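Local coordinates for protein-S-isoprenylcysteine O-methyltransferase (Tribolium castaneum, PDB 5V7P), which catalyses S-adenosyl-L-methionine-dependent methyl esterification of the C-terminal isoprenylated cysteine of proteins, as an integral membrane enzyme, at residues G6-Q11 / E59-I64; I66-L71 / F102-F107; L108-V113 / S182-L187. All coordinates share one frame; numbering follows the deposited sequence.

Interaction 1: residues G6-Q11 / E59-I64. With MPG ([(Z)-octadec-9-enyl] (2R)-2,3-bis(oxidanyl)propanoate), chain T.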
loop_
_atom_site.group_PDB
_atom_site.type_symbol
_atom_site.label_atom_id
_atom_site.label_comp_id
_atom_site.label_asym_id
_atom_site.label_seq_id
_atom_site.Cartn_x
_atom_site.Cartn_y
_atom_site.Cartn_z
ATOM N N GLY A 6 -10.002 -8.112 -13.994
ATOM C CA GLY A 6 -9.049 -7.257 -14.679
ATOM C C GLY A 6 -9.662 -6.536 -15.864
ATOM O O GLY A 6 -9.365 -5.364 -16.110
ATOM N N LYS A 7 -10.528 -7.223 -16.614
ATOM C CA LYS A 7 -11.183 -6.582 -17.749
ATOM C C LYS A 7 -12.188 -5.532 -17.295
ATOM O O LYS A 7 -12.359 -4.509 -17.967
ATOM C CB LYS A 7 -11.868 -7.629 -18.626
ATOM C CG LYS A 7 -10.910 -8.587 -19.317
ATOM C CD LYS A 7 -11.581 -9.297 -20.483
ATOM C CE LYS A 7 -10.671 -10.349 -21.101
ATOM N NZ LYS A 7 -11.291 -11.018 -22.279
ATOM N N ILE A 8 -12.859 -5.763 -16.164
ATOM C CA ILE A 8 -13.790 -4.769 -15.633
ATOM C C ILE A 8 -13.056 -3.467 -15.342
ATOM O O ILE A 8 -13.508 -2.380 -15.719
ATOM C CB ILE A 8 -14.494 -5.313 -14.376
ATOM C CG1 ILE A 8 -15.283 -6.592 -14.696
ATOM C CG2 ILE A 8 -15.408 -4.256 -13.756
ATOM C CD1 ILE A 8 -16.198 -6.487 -15.893
ATOM N N SER A 9 -11.904 -3.557 -14.675
ATOM C CA SER A 9 -11.158 -2.352 -14.337
ATOM C C SER A 9 -10.646 -1.651 -15.589
ATOM O O SER A 9 -10.627 -0.416 -15.653
ATOM C CB SER A 9 -10.000 -2.699 -13.404
ATOM O OG SER A 9 -9.020 -3.476 -14.072
ATOM N N LEU A 10 -10.233 -2.419 -16.599
ATOM C CA LEU A 10 -9.683 -1.811 -17.808
ATOM C C LEU A 10 -10.770 -1.124 -18.623
ATOM O O LEU A 10 -10.563 -0.017 -19.135
ATOM C CB LEU A 10 -8.955 -2.876 -18.636
ATOM C CG LEU A 10 -7.968 -2.448 -19.730
ATOM C CD1 LEU A 10 -8.684 -1.977 -20.989
ATOM C CD2 LEU A 10 -6.998 -1.377 -19.234
ATOM N N GLN A 11 -11.939 -1.755 -18.747
ATOM C CA GLN A 11 -13.041 -1.124 -19.464
ATOM C C GLN A 11 -13.484 0.160 -18.773
ATOM O O GLN A 11 -13.703 1.185 -19.429
ATOM C CB GLN A 11 -14.213 -2.097 -19.578
ATOM C CG GLN A 11 -13.937 -3.306 -20.454
ATOM C CD GLN A 11 -15.030 -4.353 -20.361
ATOM O OE1 GLN A 11 -15.530 -4.653 -19.275
ATOM N NE2 GLN A 11 -15.414 -4.910 -21.503
ATOM N N GLU A 59 -22.630 -6.011 -7.124
ATOM C CA GLU A 59 -21.896 -5.373 -6.034
ATOM C C GLU A 59 -20.392 -5.570 -6.187
ATOM O O GLU A 59 -19.618 -4.608 -6.111
ATOM C CB GLU A 59 -22.381 -5.919 -4.690
ATOM C CG GLU A 59 -23.787 -5.473 -4.317
ATOM C CD GLU A 59 -23.872 -3.988 -4.017
ATOM O OE1 GLU A 59 -22.844 -3.400 -3.620
ATOM O OE2 GLU A 59 -24.966 -3.408 -4.184
ATOM N N PHE A 60 -19.959 -6.812 -6.409
ATOM C CA PHE A 60 -18.527 -7.091 -6.495
ATOM C C PHE A 60 -17.884 -6.330 -7.648
ATOM O O PHE A 60 -16.859 -5.663 -7.470
ATOM C CB PHE A 60 -18.293 -8.594 -6.651
ATOM C CG PHE A 60 -16.896 -8.946 -7.082
ATOM C CD1 PHE A 60 -15.864 -9.000 -6.159
ATOM C CD2 PHE A 60 -16.615 -9.222 -8.411
ATOM C CE1 PHE A 60 -14.578 -9.322 -6.554
ATOM C CE2 PHE A 60 -15.331 -9.543 -8.811
ATOM C CZ PHE A 60 -14.311 -9.594 -7.881
ATOM N N ALA A 61 -18.473 -6.421 -8.843
ATOM C CA ALA A 61 -17.868 -5.800 -10.017
ATOM C C ALA A 61 -17.938 -4.279 -9.942
ATOM O O ALA A 61 -17.007 -3.588 -10.372
ATOM C CB ALA A 61 -18.552 -6.302 -11.288
ATOM N N PHE A 62 -19.036 -3.738 -9.405
ATOM C CA PHE A 62 -19.174 -2.287 -9.327
ATOM C C PHE A 62 -18.109 -1.684 -8.422
ATOM O O PHE A 62 -17.517 -0.648 -8.750
ATOM C CB PHE A 62 -20.569 -1.911 -8.828
ATOM C CG PHE A 62 -20.734 -0.444 -8.557
ATOM C CD1 PHE A 62 -21.009 0.437 -9.590
ATOM C CD2 PHE A 62 -20.608 0.055 -7.273
ATOM C CE1 PHE A 62 -21.158 1.786 -9.346
ATOM C CE2 PHE A 62 -20.755 1.405 -7.024
ATOM C CZ PHE A 62 -21.032 2.269 -8.061
ATOM N N ALA A 63 -17.849 -2.321 -7.278
ATOM C CA ALA A 63 -16.808 -1.835 -6.380
ATOM C C ALA A 63 -15.482 -1.682 -7.115
ATOM O O ALA A 63 -14.728 -0.733 -6.869
ATOM C CB ALA A 63 -16.662 -2.785 -5.191
ATOM N N ILE A 64 -15.183 -2.607 -8.027
ATOM C CA ILE A 64 -13.970 -2.501 -8.830
ATOM C C ILE A 64 -14.139 -1.449 -9.918
ATOM O O ILE A 64 -13.243 -0.630 -10.151
ATOM C CB ILE A 64 -13.609 -3.876 -9.424
ATOM C CG1 ILE A 64 -13.182 -4.836 -8.309
ATOM C CG2 ILE A 64 -12.500 -3.750 -10.477
ATOM C CD1 ILE A 64 -12.990 -6.272 -8.761
HETATM C C2 MPG T . -17.410 -7.465 -19.921
HETATM C C3 MPG T . -18.815 -7.510 -19.319
HETATM C C4 MPG T . -19.768 -6.561 -20.042
HETATM C C5 MPG T . -19.298 -5.118 -19.867
HETATM C C6 MPG T . -20.454 -4.212 -19.450
HETATM C C7 MPG T . -20.252 -2.825 -20.061
HETATM C C8 MPG T . -20.712 -1.723 -19.103
HETATM C C9 MPG T . -19.715 -0.566 -19.073
HETATM C C10 MPG T . -18.452 -0.783 -18.771
HETATM C C11 MPG T . -17.448 0.366 -18.734
HETATM C C12 MPG T . -17.316 1.008 -20.113
HETATM C C13 MPG T . -17.498 2.519 -19.983
HETATM O O1 MPG T . -15.551 -8.958 -19.712
HETATM C C1 MPG T . -16.450 -8.181 -18.974
HETATM C CXD MPG T . -15.496 -11.476 -19.937
HETATM O O2 MPG T . -15.695 -12.548 -19.059
HETATM C C21 MPG T . -14.276 -11.757 -20.809
HETATM O O3 MPG T . -14.223 -10.827 -21.856
HETATM O O4 MPG T . -14.854 -10.258 -18.024
HETATM C CX3 MPG T . -15.266 -10.199 -19.134
#
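Ile8 reaches helix 59-84 through its CG2 methyl, which rests 3.8 Å from the carbonyl oxygen Ala61 O. The same methyl lies 4.4 Å from CG2 of Ile64, so a single branch spans one turn of the partner helix. The first torsion divides the work of this side chain: CG2 stands anti to the backbone N, whereas CG1 lies beside it (chi1 -60°) and carries CD1 to the bound glycerate lipid MPG, with Ile8 CD1 3.5 Å from its C1. Ile64 has the same arrangement of branches and turns its CG2 against Ser9 CB, 4.0 Å away. Ser9 presents only its CB here, since OG, held between N and the carbonyl carbon (chi1 68°), turns back on its own helix and donates to Gly6 O at 2.8 Å. That oxygen also accepts from Leu10 N, from the same face of its carbonyl plane, and the buried hydroxyl is thereby satisfied without crossing the interface.

Lys7 holds the lipid by a hydrogen bond, extending fully beyond CG to place NZ 3.0 Å from the headgroup oxygen MPG O3, whereas Gln11 only lies against it, OE1 3.4 Å from MPG C2 at the start of the chain. Tyr57, in the short loop before helix 59-84, packs on both Ile8 and Gln11, while Tyr104 and Phe107 of helix 90-113 close over Ser9. With axes 9.4 Å apart and crossing at -45°, this is an isoleucine-lined crossing of two helices in a transmembrane bundle, edged by a lipid site.

Interaction 2: residues I66-L71 / F102-F107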
loop_
_atom_site.group_PDB
_atom_site.type_symbol
_atom_site.label_atom_id
_atom_site.label_comp_id
_atom_site.label_asym_id
_atom_site.label_seq_id
_atom_site.Cartn_x
_atom_site.Cartn_y
_atom_site.Cartn_z
ATOM N N ILE A 66 -16.123 1.234 -10.224
ATOM C CA ILE A 66 -16.243 2.642 -9.856
ATOM C C ILE A 66 -14.895 3.200 -9.421
ATOM O O ILE A 66 -14.594 4.376 -9.664
ATOM C CB ILE A 66 -17.312 2.829 -8.761
ATOM C CG1 ILE A 66 -17.646 4.311 -8.577
ATOM C CG2 ILE A 66 -16.859 2.225 -7.435
ATOM C CD1 ILE A 66 -18.354 4.946 -9.760
ATOM N N ARG A 67 -14.063 2.384 -8.774
ATOM C CA ARG A 67 -12.730 2.846 -8.400
ATOM C C ARG A 67 -11.862 3.060 -9.632
ATOM O O ARG A 67 -11.148 4.066 -9.729
ATOM C CB ARG A 67 -12.084 1.847 -7.441
ATOM C CG ARG A 67 -12.676 1.888 -6.046
ATOM C CD ARG A 67 -12.257 0.699 -5.205
ATOM N NE ARG A 67 -12.685 0.849 -3.817
ATOM C CZ ARG A 67 -13.934 0.676 -3.391
ATOM N NH1 ARG A 67 -14.895 0.346 -4.244
ATOM N NH2 ARG A 67 -14.224 0.838 -2.108
ATOM N N ALA A 68 -11.919 2.132 -10.591
ATOM C CA ALA A 68 -11.168 2.301 -11.828
ATOM C C ALA A 68 -11.643 3.530 -12.591
ATOM O O ALA A 68 -10.831 4.291 -13.131
ATOM C CB ALA A 68 -11.293 1.048 -12.695
ATOM N N ALA A 69 -12.960 3.744 -12.644
ATOM C CA ALA A 69 -13.491 4.928 -13.311
ATOM C C ALA A 69 -13.054 6.201 -12.599
ATOM O O ALA A 69 -12.726 7.204 -13.245
ATOM C CB ALA A 69 -15.015 4.851 -13.380
ATOM N N PHE A 70 -13.048 6.182 -11.265
ATOM C CA PHE A 70 -12.608 7.349 -10.511
ATOM C C PHE A 70 -11.153 7.680 -10.816
ATOM O O PHE A 70 -10.797 8.853 -10.979
ATOM C CB PHE A 70 -12.804 7.107 -9.014
ATOM C CG PHE A 70 -12.086 8.096 -8.139
ATOM C CD1 PHE A 70 -12.607 9.361 -7.927
ATOM C CD2 PHE A 70 -10.891 7.758 -7.527
ATOM C CE1 PHE A 70 -11.948 10.272 -7.121
ATOM C CE2 PHE A 70 -10.227 8.663 -6.721
ATOM C CZ PHE A 70 -10.757 9.923 -6.518
ATOM N N LEU A 71 -10.301 6.657 -10.910
ATOM C CA LEU A 71 -8.893 6.892 -11.211
ATOM C C LEU A 71 -8.704 7.408 -12.632
ATOM O O LEU A 71 -7.804 8.222 -12.879
ATOM C CB LEU A 71 -8.094 5.608 -10.993
ATOM C CG LEU A 71 -8.004 5.142 -9.538
ATOM C CD1 LEU A 71 -7.474 3.716 -9.460
ATOM C CD2 LEU A 71 -7.124 6.080 -8.726
ATOM N N PHE A 102 -0.507 5.229 -10.727
ATOM C CA PHE A 102 0.092 4.310 -9.768
ATOM C C PHE A 102 -0.948 3.342 -9.218
ATOM O O PHE A 102 -0.764 2.121 -9.264
ATOM C CB PHE A 102 0.745 5.082 -8.623
ATOM C CG PHE A 102 1.238 4.200 -7.512
ATOM C CD1 PHE A 102 2.511 3.658 -7.557
ATOM C CD2 PHE A 102 0.423 3.898 -6.432
ATOM C CE1 PHE A 102 2.966 2.840 -6.544
ATOM C CE2 PHE A 102 0.873 3.078 -5.414
ATOM C CZ PHE A 102 2.146 2.548 -5.471
ATOM N N HIS A 103 -2.053 3.875 -8.696
ATOM C CA HIS A 103 -3.027 3.032 -8.013
ATOM C C HIS A 103 -3.736 2.095 -8.984
ATOM O O HIS A 103 -4.019 0.942 -8.642
ATOM C CB HIS A 103 -4.033 3.902 -7.260
ATOM C CG HIS A 103 -3.453 4.588 -6.061
ATOM N ND1 HIS A 103 -3.139 3.915 -4.900
ATOM C CD2 HIS A 103 -3.122 5.883 -5.846
ATOM C CE1 HIS A 103 -2.643 4.767 -4.020
ATOM N NE2 HIS A 103 -2.622 5.967 -4.569
ATOM N N TYR A 104 -4.029 2.560 -10.201
ATOM C CA TYR A 104 -4.707 1.691 -11.156
ATOM C C TYR A 104 -3.768 0.613 -11.683
ATOM O O TYR A 104 -4.097 -0.578 -11.658
ATOM C CB TYR A 104 -5.280 2.488 -12.325
ATOM C CG TYR A 104 -5.799 1.551 -13.387
ATOM C CD1 TYR A 104 -6.919 0.767 -13.148
ATOM C CD2 TYR A 104 -5.147 1.411 -14.602
ATOM C CE1 TYR A 104 -7.387 -0.110 -14.096
ATOM C CE2 TYR A 104 -5.612 0.535 -15.560
ATOM C CZ TYR A 104 -6.733 -0.223 -15.299
ATOM O OH TYR A 104 -7.205 -1.102 -16.238
ATOM N N SER A 105 -2.599 1.017 -12.190
ATOM C CA SER A 105 -1.642 0.041 -12.696
ATOM C C SER A 105 -1.276 -0.982 -11.629
ATOM O O SER A 105 -0.940 -2.127 -11.954
ATOM C CB SER A 105 -0.389 0.754 -13.205
ATOM O OG SER A 105 0.219 1.509 -12.172
ATOM N N GLU A 106 -1.338 -0.588 -10.355
ATOM C CA GLU A 106 -1.118 -1.540 -9.271
ATOM C C GLU A 106 -2.194 -2.621 -9.270
ATOM O O GLU A 106 -1.896 -3.806 -9.078
ATOM C CB GLU A 106 -1.099 -0.803 -7.933
ATOM C CG GLU A 106 -0.563 -1.623 -6.780
ATOM C CD GLU A 106 0.948 -1.725 -6.782
ATOM O OE1 GLU A 106 1.485 -2.577 -6.042
ATOM O OE2 GLU A 106 1.604 -0.951 -7.513
ATOM N N PHE A 107 -3.453 -2.228 -9.480
ATOM C CA PHE A 107 -4.531 -3.205 -9.592
ATOM C C PHE A 107 -4.345 -4.083 -10.821
ATOM O O PHE A 107 -4.504 -5.307 -10.750
ATOM C CB PHE A 107 -5.879 -2.485 -9.653
ATOM C CG PHE A 107 -7.060 -3.409 -9.777
ATOM C CD1 PHE A 107 -7.457 -3.891 -11.015
ATOM C CD2 PHE A 107 -7.780 -3.786 -8.657
ATOM C CE1 PHE A 107 -8.542 -4.740 -11.129
ATOM C CE2 PHE A 107 -8.867 -4.632 -8.768
ATOM C CZ PHE A 107 -9.247 -5.109 -10.006
#
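Leu71 and Ala68 pack against His103 and Tyr104 where helices 59-84 and 90-113, consecutive in the chain, form an antiparallel transmembrane helical hairpin. Their local axes run 9.9 Å apart, with 141° between their directions. Leu71 carries the contact. Its CB approaches CB of Tyr104 to 4.4 Å, and CG, turned beside its own backbone N (chi1 -67°), sends both methyls forward. CD1 goes deepest, settling against the backbone of the partner helix 3.7 Å from Tyr104 N and also touching the CB of that residue. CD2 diverges toward His103, and the two methyls straddle His103 CB, each 4.1 Å from it. The leucine thus meets the histidine by its aliphatic root, crossing it at about a right angle. The imidazole has other partners: ND1 is hydrogen-bonded to Phe123 O, and Phe102 CD2 sits over one face of the ring. A bound decane lies about 4 Å from the Leu71 side chain at its nearest atoms.

One turn earlier on helix 59-84, Ala68 leaves room for Tyr104, whose ring stacks with Phe13 of helix 4-29. The tyrosine CG stands anti to the backbone N (chi1 172°), which carries the ring out from the helix toward Ala68, leaving CE1 4.3 Å from Ala68 CB.

Interaction 3: residues L108-V113 / S182-L187. With SAH (S-adenosyl-L-homocysteine), chain C.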
loop_
_atom_site.group_PDB
_atom_site.type_symbol
_atom_site.label_atom_id
_atom_site.label_comp_id
_atom_site.label_asym_id
_atom_site.label_seq_id
_atom_site.Cartn_x
_atom_site.Cartn_y
_atom_site.Cartn_z
ATOM N N LEU A 108 -4.014 -3.475 -11.961
ATOM C CA LEU A 108 -3.880 -4.242 -13.193
ATOM C C LEU A 108 -2.742 -5.249 -13.092
ATOM O O LEU A 108 -2.863 -6.384 -13.566
ATOM C CB LEU A 108 -3.663 -3.294 -14.371
ATOM C CG LEU A 108 -3.801 -3.867 -15.784
ATOM C CD1 LEU A 108 -5.171 -4.488 -16.002
ATOM C CD2 LEU A 108 -3.551 -2.771 -16.812
ATOM N N ALA A 109 -1.631 -4.854 -12.467
ATOM C CA ALA A 109 -0.511 -5.775 -12.295
ATOM C C ALA A 109 -0.939 -7.017 -11.522
ATOM O O ALA A 109 -0.630 -8.147 -11.919
ATOM C CB ALA A 109 0.645 -5.066 -11.589
ATOM N N ILE A 110 -1.659 -6.829 -10.414
ATOM C CA ILE A 110 -2.121 -7.971 -9.630
ATOM C C ILE A 110 -3.121 -8.796 -10.428
ATOM O O ILE A 110 -3.112 -10.033 -10.373
ATOM C CB ILE A 110 -2.720 -7.494 -8.293
ATOM C CG1 ILE A 110 -1.656 -6.798 -7.436
ATOM C CG2 ILE A 110 -3.352 -8.653 -7.526
ATOM C CD1 ILE A 110 -0.410 -7.628 -7.149
ATOM N N ALA A 111 -4.004 -8.134 -11.176
ATOM C CA ALA A 111 -4.964 -8.866 -11.993
ATOM C C ALA A 111 -4.254 -9.719 -13.037
ATOM O O ALA A 111 -4.653 -10.862 -13.293
ATOM C CB ALA A 111 -5.931 -7.891 -12.658
ATOM N N ILE A 112 -3.198 -9.181 -13.650
ATOM C CA ILE A 112 -2.423 -9.951 -14.620
ATOM C C ILE A 112 -1.666 -11.071 -13.921
ATOM O O ILE A 112 -1.691 -12.229 -14.357
ATOM C CB ILE A 112 -1.460 -9.027 -15.388
ATOM C CG1 ILE A 112 -2.243 -8.033 -16.246
ATOM C CG2 ILE A 112 -0.497 -9.845 -16.260
ATOM C CD1 ILE A 112 -1.383 -6.922 -16.827
ATOM N N VAL A 113 -0.983 -10.742 -12.829
ATOM C CA VAL A 113 -0.043 -11.670 -12.215
ATOM C C VAL A 113 -0.718 -12.625 -11.234
ATOM O O VAL A 113 -0.275 -13.769 -11.086
ATOM C CB VAL A 113 1.082 -10.868 -11.531
ATOM C CG1 VAL A 113 1.071 -11.036 -10.000
ATOM C CG2 VAL A 113 2.423 -11.253 -12.111
ATOM N N SER A 182 3.352 -15.054 -9.430
ATOM C CA SER A 182 2.492 -15.368 -8.297
ATOM C C SER A 182 3.244 -15.385 -6.971
ATOM O O SER A 182 2.607 -15.558 -5.926
ATOM C CB SER A 182 1.803 -16.715 -8.523
ATOM O OG SER A 182 2.742 -17.720 -8.864
ATOM N N ASN A 183 4.568 -15.217 -6.978
ATOM C CA ASN A 183 5.317 -15.070 -5.737
ATOM C C ASN A 183 5.173 -13.681 -5.129
ATOM O O ASN A 183 5.531 -13.494 -3.960
ATOM C CB ASN A 183 6.800 -15.368 -5.971
ATOM C CG ASN A 183 7.027 -16.700 -6.654
ATOM O OD1 ASN A 183 6.927 -17.755 -6.029
ATOM N ND2 ASN A 183 7.341 -16.658 -7.945
ATOM N N PHE A 184 4.674 -12.708 -5.887
ATOM C CA PHE A 184 4.396 -11.387 -5.346
ATOM C C PHE A 184 3.088 -11.411 -4.567
ATOM O O PHE A 184 2.213 -12.248 -4.805
ATOM C CB PHE A 184 4.315 -10.348 -6.469
ATOM C CG PHE A 184 4.285 -8.923 -5.980
ATOM C CD1 PHE A 184 5.463 -8.240 -5.723
ATOM C CD2 PHE A 184 3.080 -8.269 -5.777
ATOM C CE1 PHE A 184 5.440 -6.934 -5.272
ATOM C CE2 PHE A 184 3.053 -6.961 -5.324
ATOM C CZ PHE A 184 4.236 -6.294 -5.073
ATOM N N ASN A 185 2.960 -10.482 -3.624
ATOM C CA ASN A 185 1.734 -10.361 -2.848
ATOM C C ASN A 185 1.734 -9.008 -2.157
ATOM O O ASN A 185 2.743 -8.617 -1.562
ATOM C CB ASN A 185 1.617 -11.489 -1.820
ATOM C CG ASN A 185 0.188 -11.724 -1.369
ATOM O OD1 ASN A 185 -0.560 -10.780 -1.113
ATOM N ND2 ASN A 185 -0.201 -12.990 -1.280
ATOM N N HIS A 186 0.611 -8.292 -2.251
ATOM C CA HIS A 186 0.477 -7.033 -1.530
ATOM C C HIS A 186 0.560 -7.232 -0.025
ATOM O O HIS A 186 0.894 -6.287 0.697
ATOM C CB HIS A 186 -0.846 -6.356 -1.896
ATOM C CG HIS A 186 -0.769 -5.496 -3.119
ATOM N ND1 HIS A 186 -1.844 -5.302 -3.962
ATOM C CD2 HIS A 186 0.249 -4.769 -3.636
ATOM C CE1 HIS A 186 -1.489 -4.498 -4.947
ATOM N NE2 HIS A 186 -0.224 -4.161 -4.774
ATOM N N LEU A 187 0.269 -8.435 0.458
ATOM C CA LEU A 187 0.328 -8.761 1.875
ATOM C C LEU A 187 1.515 -9.677 2.133
ATOM O O LEU A 187 1.683 -10.691 1.446
ATOM C CB LEU A 187 -0.967 -9.438 2.332
ATOM C CG LEU A 187 -2.131 -8.520 2.717
ATOM C CD1 LEU A 187 -2.372 -7.434 1.681
ATOM C CD2 LEU A 187 -3.390 -9.349 2.919
HETATM N N SAH C . 9.930 -7.522 -1.144
HETATM C CA SAH C . 9.770 -7.875 -2.548
HETATM C CB SAH C . 8.393 -8.481 -2.791
HETATM C CG SAH C . 7.231 -7.663 -2.237
HETATM S SD SAH C . 5.672 -8.581 -2.346
HETATM C C SAH C . 9.972 -6.655 -3.444
HETATM O O SAH C . 9.967 -5.515 -2.977
HETATM O OXT SAH C . 10.143 -6.775 -4.658
HETATM C "C5'" SAH C . 5.850 -9.380 -0.725
HETATM C "C4'" SAH C . 5.899 -10.901 -0.799
HETATM O "O4'" SAH C . 6.923 -11.312 -1.682
HETATM C "C3'" SAH C . 6.211 -11.492 0.568
HETATM O "O3'" SAH C . 5.184 -12.364 0.978
HETATM C "C2'" SAH C . 7.523 -12.232 0.408
HETATM O "O2'" SAH C . 7.471 -13.501 1.020
HETATM C "C1'" SAH C . 7.719 -12.328 -1.103
HETATM N N9 SAH C . 9.125 -12.164 -1.529
HETATM C C8 SAH C . 10.009 -11.188 -1.149
HETATM N N7 SAH C . 11.185 -11.394 -1.781
HETATM C C5 SAH C . 11.064 -12.486 -2.564
HETATM C C6 SAH C . 11.952 -13.130 -3.411
HETATM N N6 SAH C . 13.193 -12.679 -3.567
HETATM N N1 SAH C . 11.532 -14.250 -4.092
HETATM C C2 SAH C . 10.248 -14.724 -3.934
HETATM N N3 SAH C . 9.372 -14.078 -3.090
HETATM C C4 SAH C . 9.775 -12.978 -2.417
#
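Ile110 drives into the loop 182-187 between two aromatic side chains, and there the contact is tight. Its CG1 comes within 3.4 Å of His186 CE1, and its terminal methyl lies over the face of the same imidazole, with CD1 4.2 Å from the ring centroid and 17° off the normal, a CH-pi contact. CD1 also touches Phe184, 3.8 Å from CD2, the two side chains crossing at about a right angle. His186 is steadied through NE2, which is hydrogen-bonded to the buried carboxylate of Glu106, one turn before Ile110.

With CG anti to the backbone N (chi1 -169°), the Phe184 ring stands between Ile110 and the bound S-adenosyl-L-homocysteine. The thioether sulfur SD lies over one face of this ring, offset toward the rim and 3.4 Å from Phe184 CE1. The next residue meets the sulfur by its backbone, Asn185 O standing 3.0 Å from SD. An alanine in place of Phe184 would probably leave the sulfur without its aromatic floor and Ile110 CD1 without one of its two ring partners. After Phe184 the chain bends in an Asx turn: Leu187 N donates to Asn185 OD1 at 2.9 Å, nearly straight at 168°, from above the carbonyl plane.

The other end is looser. Where helix 90-113 stops, Val113 and the exposed Ser182 only flank one another; Val113 O and Ser182 N are 4.2 Å apart without a hydrogen bond. Ile177 of helix 156-180 packs on both Val113 and Phe184. With Tyr204 and Ser211 also beside Phe184, the loop forms one wall of the S-adenosylmethionine pocket of the isoprenylcysteine carboxyl methyltransferases.

Overall arrangement
Helix 59-84 serves interactions 1 and 2, and helix 90-113 serves interactions 2 and 3, so the contacts follow one another through the membrane bundle. Interaction 2 is the innermost, about 9 Å from the chain centre; interaction 1 is also buried but lies farther out, with a lipid at its margin. Neither has a hydrogen bond across its segments. Both join helix to helix, and they meet directly where Leu10 packs on Tyr104. Interaction 3, partly open, instead joins a helix to a loop of the cofactor pocket and adds a CH-pi contact to a histidine ring and an aromatic ring shared with the cofactor product. A polar link through Glu106 joins interactions 2 and 3, whereas Gly6 of interaction 1 meets Ala111 of interaction 3 by packing.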